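Putative Glycerophosphoryl diester phosphodiesterase (Silicibacter pomeroyi, PDB 3L12) is a putative member of the glycerophosphoryl diester phosphodiesterase family, with a TIM-barrel fold and a bound magnesium ion. Local coordinates at residues Leu100-Leu105 / Ile124-Leu129; Pro204-Ser209 / Leu248-Phe253. All blocks are in the same frame, centred on the assembly; numbering follows the deposited sequence. Where two conformers were deposited one is given.

Contact 1. Residues Leu100-Leu105 / Ile124-Leu129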
loop_
_atom_site.group_PDB
_atom_site.type_symbol
_atom_site.label_atom_id
_atom_site.label_comp_id
_atom_site.label_asym_id
_atom_site.label_seq_id
_atom_site.Cartn_x
_atom_site.Cartn_y
_atom_site.Cartn_z
ATOM N N LEU A 100 -12.603 19.617 5.249
ATOM C CA LEU A 100 -12.994 18.236 5.563
ATOM C C LEU A 100 -11.890 17.220 5.420
ATOM O O LEU A 100 -10.892 17.450 4.755
ATOM C CB LEU A 100 -14.184 17.843 4.704
ATOM C CG LEU A 100 -15.376 18.823 4.689
ATOM C CD1 LEU A 100 -16.406 18.412 3.625
ATOM C CD2 LEU A 100 -16.000 18.942 6.068
ATOM N N ASP A 101 -12.111 16.067 6.030
ATOM C CA ASP A 101 -11.086 15.008 6.005
ATOM C C ASP A 101 -11.544 13.786 5.209
ATOM O O ASP A 101 -12.551 13.152 5.543
ATOM C CB ASP A 101 -10.766 14.617 7.437
ATOM C CG ASP A 101 -9.423 13.905 7.606
ATOM O OD1 ASP A 101 -8.881 13.285 6.668
ATOM O OD2 ASP A 101 -8.859 13.985 8.741
ATOM N N VAL A 102 -10.769 13.433 4.174
ATOM C CA VAL A 102 -11.050 12.296 3.298
ATOM C C VAL A 102 -9.926 11.237 3.414
ATOM O O VAL A 102 -9.717 10.430 2.511
ATOM C CB VAL A 102 -11.346 12.768 1.870
ATOM C CG1 VAL A 102 -12.530 13.693 1.872
ATOM C CG2 VAL A 102 -10.057 13.417 1.219
ATOM N N GLY A 103 -9.262 11.193 4.562
ATOM C CA GLY A 103 -8.143 10.251 4.744
ATOM C C GLY A 103 -8.479 8.807 5.048
ATOM O O GLY A 103 -7.571 7.984 5.132
ATOM N N GLY A 104 -9.742 8.482 5.200
ATOM C CA GLY A 104 -10.102 7.109 5.475
ATOM C C GLY A 104 -11.554 6.907 5.256
ATOM O O GLY A 104 -12.290 7.810 4.871
ATOM N N LEU A 105 -11.931 5.675 5.555
ATOM C CA LEU A 105 -13.306 5.241 5.403
ATOM C C LEU A 105 -13.895 4.839 6.770
ATOM O O LEU A 105 -13.187 4.373 7.665
ATOM C CB LEU A 105 -13.377 4.016 4.528
ATOM C CG LEU A 105 -12.992 4.226 3.058
ATOM C CD1 LEU A 105 -13.058 2.865 2.268
ATOM C CD2 LEU A 105 -13.847 5.286 2.439
ATOM N N ILE A 124 -6.125 14.535 5.771
ATOM C CA ILE A 124 -6.012 14.451 4.322
ATOM C C ILE A 124 -7.154 15.172 3.665
ATOM O O ILE A 124 -8.314 14.892 3.901
ATOM C CB ILE A 124 -5.990 12.965 3.842
ATOM C CG1 ILE A 124 -4.996 12.082 4.654
ATOM C CG2 ILE A 124 -5.792 12.880 2.280
ATOM C CD1 ILE A 124 -3.565 12.624 4.691
ATOM N N HIS A 125 -6.854 16.113 2.783
ATOM C CA HIS A 125 -7.943 16.847 2.132
ATOM C C HIS A 125 -7.991 16.520 0.666
ATOM O O HIS A 125 -7.069 15.959 0.106
ATOM C CB HIS A 125 -7.855 18.370 2.340
ATOM C CG HIS A 125 -6.508 18.948 2.070
ATOM N ND1 HIS A 125 -6.170 19.542 0.865
ATOM C CD2 HIS A 125 -5.427 19.080 2.874
ATOM C CE1 HIS A 125 -4.929 20.001 0.945
ATOM N NE2 HIS A 125 -4.459 19.732 2.151
ATOM N N VAL A 126 -9.153 16.793 0.093
ATOM C CA VAL A 126 -9.422 16.625 -1.320
ATOM C C VAL A 126 -8.447 17.518 -2.097
ATOM O O VAL A 126 -8.370 18.732 -1.876
ATOM C CB VAL A 126 -10.876 17.046 -1.647
ATOM C CG1 VAL A 126 -11.110 17.102 -3.192
ATOM C CG2 VAL A 126 -11.889 16.135 -0.999
ATOM N N PRO A 127 -7.687 16.894 -3.004
ATOM C CA PRO A 127 -6.708 17.729 -3.692
ATOM C C PRO A 127 -7.274 18.395 -4.944
ATOM O O PRO A 127 -8.249 17.922 -5.538
ATOM C CB PRO A 127 -5.631 16.711 -4.102
ATOM C CG PRO A 127 -6.360 15.405 -4.232
ATOM C CD PRO A 127 -7.491 15.444 -3.237
ATOM N N ARG A 128 -6.674 19.523 -5.305
ATOM C CA ARG A 128 -6.956 20.172 -6.573
ATOM C C ARG A 128 -6.409 19.303 -7.702
ATOM O O ARG A 128 -5.405 18.615 -7.533
ATOM C CB ARG A 128 -6.244 21.527 -6.634
ATOM C CG ARG A 128 -6.750 22.578 -5.672
ATOM C CD ARG A 128 -6.143 23.959 -5.963
ATOM N NE ARG A 128 -4.746 24.082 -5.520
ATOM C CZ ARG A 128 -3.654 24.034 -6.295
ATOM N NH1 ARG A 128 -3.698 23.873 -7.626
ATOM N NH2 ARG A 128 -2.468 24.159 -5.702
ATOM N N LEU A 129 -7.034 19.349 -8.869
ATOM C CA LEU A 129 -6.486 18.639 -10.040
ATOM C C LEU A 129 -5.056 19.092 -10.308
ATOM O O LEU A 129 -4.191 18.265 -10.579
ATOM C CB LEU A 129 -7.347 18.902 -11.264
ATOM C CG LEU A 129 -6.738 18.390 -12.553
ATOM C CD1 LEU A 129 -6.512 16.882 -12.506
ATOM C CD2 LEU A 129 -7.630 18.813 -13.669
HETATM O O HOH W 1 -11.090 17.832 2.078
#
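Asp101, whose OD1 closes an Asx turn within loop 100-105, also takes the backbone N-H of Ile124 from loop 124-129; the two loops flank helix 110-114 in a long excursion from the TIM barrel. Asp101 OD1 lies 3.0 Å from Gly103 N and 3.2 Å from Ile124 N. The two N-H groups reach this oxygen from opposite faces of the carboxylate: that of Gly103 on the anti side, that of Ile124 from well above the plane. With CG anti to the backbone N (chi1 -160°), the carboxylate is set back toward Ile124 even though CB points away from it. OD2 accepts from Gly123 N, so consecutive amides are held by one carboxylate. The backbone replies with a nearly straight bond of 2.9 Å from Val102 N to Ile124 O (171° at the hydrogen). A water links the segments beside this bond, donating to Leu100 O and accepting from Val126 N. Val102 CG1 meets Val126 CG2 at 3.8 Å, the two side chains crossing obliquely, and Ile124 lays CB and CG1 against Gly103 CA, both at 3.6 Å. Gripped by three backbone amides, the Asp101 carboxylate is fixed in rotation; these N-H groups, with a long, weak ion pair to Arg75, probably stabilise its charge and offset the nearby acceptor Ile124 O, 3.2 Å from Asp101 OD1.

Contact 2. Residues Pro204-Ser209 / Leu248-Phe253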
loop_
_atom_site.group_PDB
_atom_site.type_symbol
_atom_site.label_atom_id
_atom_site.label_comp_id
_atom_site.label_asym_id
_atom_site.label_seq_id
_atom_site.Cartn_x
_atom_site.Cartn_y
_atom_site.Cartn_z
ATOM N N PRO A 204 -6.852 12.076 -26.648
ATOM C CA PRO A 204 -7.832 11.084 -27.008
ATOM C C PRO A 204 -8.987 11.057 -25.994
ATOM O O PRO A 204 -8.837 11.514 -24.857
ATOM C CB PRO A 204 -7.026 9.781 -27.065
ATOM C CG PRO A 204 -5.902 9.981 -26.128
ATOM C CD PRO A 204 -5.598 11.474 -26.173
ATOM N N THR A 205 -10.123 10.511 -26.441
ATOM C CA THR A 205 -11.340 10.423 -25.664
ATOM C C THR A 205 -11.637 8.940 -25.394
ATOM O O THR A 205 -11.462 8.079 -26.286
ATOM C CB THR A 205 -12.540 11.126 -26.374
ATOM O OG1 THR A 205 -12.671 10.623 -27.699
ATOM C CG2 THR A 205 -12.329 12.655 -26.450
ATOM N N SER A 206 -12.130 8.690 -24.187
ATOM C CA SER A 206 -12.426 7.354 -23.674
ATOM C C SER A 206 -13.846 7.293 -23.120
ATOM O O SER A 206 -14.219 8.076 -22.261
ATOM C CB SER A 206 -11.413 7.057 -22.574
ATOM O OG SER A 206 -11.703 5.862 -21.905
ATOM N N TYR A 207 -14.625 6.333 -23.623
ATOM C CA TYR A 207 -16.063 6.221 -23.392
ATOM C C TYR A 207 -16.417 5.089 -22.425
ATOM O O TYR A 207 -16.258 3.898 -22.763
ATOM C CB TYR A 207 -16.735 5.978 -24.741
ATOM C CG TYR A 207 -16.827 7.227 -25.638
ATOM C CD1 TYR A 207 -15.686 7.815 -26.207
ATOM C CD2 TYR A 207 -18.055 7.789 -25.958
ATOM C CE1 TYR A 207 -15.795 8.932 -27.036
ATOM C CE2 TYR A 207 -18.164 8.930 -26.794
ATOM C CZ TYR A 207 -17.030 9.509 -27.298
ATOM O OH TYR A 207 -17.104 10.648 -28.090
ATOM N N LEU A 208 -16.825 5.464 -21.231
ATOM C CA LEU A 208 -17.279 4.546 -20.221
ATOM C C LEU A 208 -18.657 4.040 -20.605
ATOM O O LEU A 208 -19.517 4.808 -21.131
ATOM C CB LEU A 208 -17.413 5.234 -18.855
ATOM C CG LEU A 208 -16.076 5.453 -18.177
ATOM C CD1 LEU A 208 -16.104 6.525 -17.066
ATOM C CD2 LEU A 208 -15.664 4.087 -17.591
ATOM N N SER A 209 -18.914 2.784 -20.271
ATOM C CA SER A 209 -20.267 2.223 -20.406
ATOM C C SER A 209 -20.510 1.221 -19.269
ATOM O O SER A 209 -19.567 0.610 -18.729
ATOM C CB SER A 209 -20.466 1.545 -21.765
ATOM O OG SER A 209 -19.589 0.435 -21.892
ATOM N N LEU A 248 -10.983 4.958 -27.047
ATOM C CA LEU A 248 -11.104 3.862 -26.057
ATOM C C LEU A 248 -12.568 3.609 -25.715
ATOM O O LEU A 248 -13.394 4.537 -25.647
ATOM C CB LEU A 248 -10.378 4.201 -24.770
ATOM C CG LEU A 248 -8.873 4.448 -24.723
ATOM C CD1 LEU A 248 -8.635 5.860 -25.122
ATOM C CD2 LEU A 248 -8.310 4.159 -23.282
ATOM N N TRP A 249 -12.865 2.336 -25.462
ATOM C CA TRP A 249 -14.157 1.910 -24.965
ATOM C C TRP A 249 -13.861 1.267 -23.644
ATOM O O TRP A 249 -13.011 0.378 -23.573
ATOM C CB TRP A 249 -14.818 0.892 -25.898
ATOM C CG TRP A 249 -16.088 0.287 -25.317
ATOM C CD1 TRP A 249 -17.069 0.918 -24.630
ATOM C CD2 TRP A 249 -16.497 -1.083 -25.436
ATOM N NE1 TRP A 249 -18.071 0.004 -24.261
ATOM C CE2 TRP A 249 -17.727 -1.222 -24.748
ATOM C CE3 TRP A 249 -15.908 -2.215 -26.008
ATOM C CZ2 TRP A 249 -18.392 -2.442 -24.649
ATOM C CZ3 TRP A 249 -16.561 -3.425 -25.901
ATOM C CH2 TRP A 249 -17.785 -3.525 -25.206
ATOM N N CYS A 250 -14.534 1.705 -22.588
ATOM C CA CYS A 250 -14.267 1.236 -21.228
ATOM C C CYS A 250 -15.508 0.695 -20.584
ATOM O O CYS A 250 -16.175 1.349 -19.812
ATOM C CB CYS A 250 -13.660 2.324 -20.332
ATOM S SG CYS A 250 -12.028 2.861 -20.949
ATOM N N PRO A 251 -15.846 -0.549 -20.926
ATOM C CA PRO A 251 -17.008 -1.190 -20.335
ATOM C C PRO A 251 -16.790 -1.804 -18.973
ATOM O O PRO A 251 -15.681 -2.314 -18.646
ATOM C CB PRO A 251 -17.292 -2.320 -21.297
ATOM C CG PRO A 251 -15.921 -2.716 -21.790
ATOM C CD PRO A 251 -15.139 -1.421 -21.874
ATOM N N TYR A 252 -17.844 -1.776 -18.176
ATOM C CA TYR A 252 -17.847 -2.436 -16.889
ATOM C C TYR A 252 -17.585 -3.937 -17.144
ATOM O O TYR A 252 -18.074 -4.508 -18.126
ATOM C CB TYR A 252 -19.178 -2.239 -16.213
ATOM C CG TYR A 252 -19.260 -2.846 -14.835
ATOM C CD1 TYR A 252 -18.492 -2.350 -13.803
ATOM C CD2 TYR A 252 -20.186 -3.850 -14.560
ATOM C CE1 TYR A 252 -18.582 -2.887 -12.523
ATOM C CE2 TYR A 252 -20.281 -4.384 -13.279
ATOM C CZ TYR A 252 -19.471 -3.895 -12.287
ATOM O OH TYR A 252 -19.561 -4.428 -11.008
ATOM N N PHE A 253 -16.818 -4.552 -16.260
ATOM C CA PHE A 253 -16.320 -5.911 -16.572
ATOM C C PHE A 253 -17.406 -6.976 -16.749
ATOM O O PHE A 253 -17.199 -7.911 -17.501
ATOM C CB PHE A 253 -15.244 -6.361 -15.579
ATOM C CG PHE A 253 -15.773 -6.798 -14.246
ATOM C CD1 PHE A 253 -16.038 -5.887 -13.278
ATOM C CD2 PHE A 253 -15.963 -8.136 -13.960
ATOM C CE1 PHE A 253 -16.514 -6.248 -12.021
ATOM C CE2 PHE A 253 -16.469 -8.489 -12.715
ATOM C CZ PHE A 253 -16.711 -7.552 -11.754
#
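Strands 205-209 and 248-251 run parallel, pairing Ser206 with Leu248, Tyr207 with Trp249, Leu208 with Cys250 and Ser209 with Pro251. Five backbone hydrogen bonds link the segments, their donors changing from one strand to the other: Leu248 N to Thr205 O, Tyr207 N to Leu248 O, Cys250 N to Tyr207 O, Ser209 N to Cys250 O, and Tyr252 N to Ser209 O. The shortest, between Cys250 N and Tyr207 O, measures 2.8 Å. Leu248, Cys250 and Tyr252 give the N-H groups on this side of their segment, so the proline at 251 costs the ladder no bond.

These are neighbouring strands of the TIM barrel, flanked by strands 183-187 and 270-273, with helix 237-244 of the beta-alpha-beta crossover between them packing on Tyr207, Ser209 and Trp249.

On the face bearing Tyr207, Trp249 and Ser209, one side-chain bond reinforces the ladder. Trp249 NE1 donates to Ser209 OG at 2.8 Å, with the hydroxyl 25° out of the indole plane and the bond bent to 143°. Trp249 CG lies anti to the backbone N (chi1 172°), which carries the indole along the strand toward Ser209; Pro251 CG sits over the centre of one indole face, 3.7 Å above it, while Ser209 CB lies at the edge. The Tyr207 hydroxyl bonds instead to Arg197.

Packing dominates the other face. Leu248 CB touches Ser206 CB at 3.7 Å, and Leu208 CD2 rests against Cys250 CB at 3.8 Å. Ser206 OG lies 3.2 Å from Cys250 SG, but its hydrogen bond runs to His186 ND1 on strand 183-187. The side chain of Leu208 comes within about 6 Å of the bound magnesium ion.

Contact 2 belongs to the buried barrel wall, whereas contact 1 lies farther out, partly buried, in loops on the opposite side of the chain's centre; their centres are about 27 Å apart. They share no secondary-structure element. In the wall, regular strand pairing carries most of the polar load, with a single side-chain hydrogen bond added across the segments. Away from it, where no strand register exists, a carboxylate and a bridging water supply most of the polar links beside one backbone bond. Distance from the metal differs too: the Val126 side chain of contact 1 is about 14 Å from the magnesium ion, against about 6 Å for that of Leu208 in contact 2.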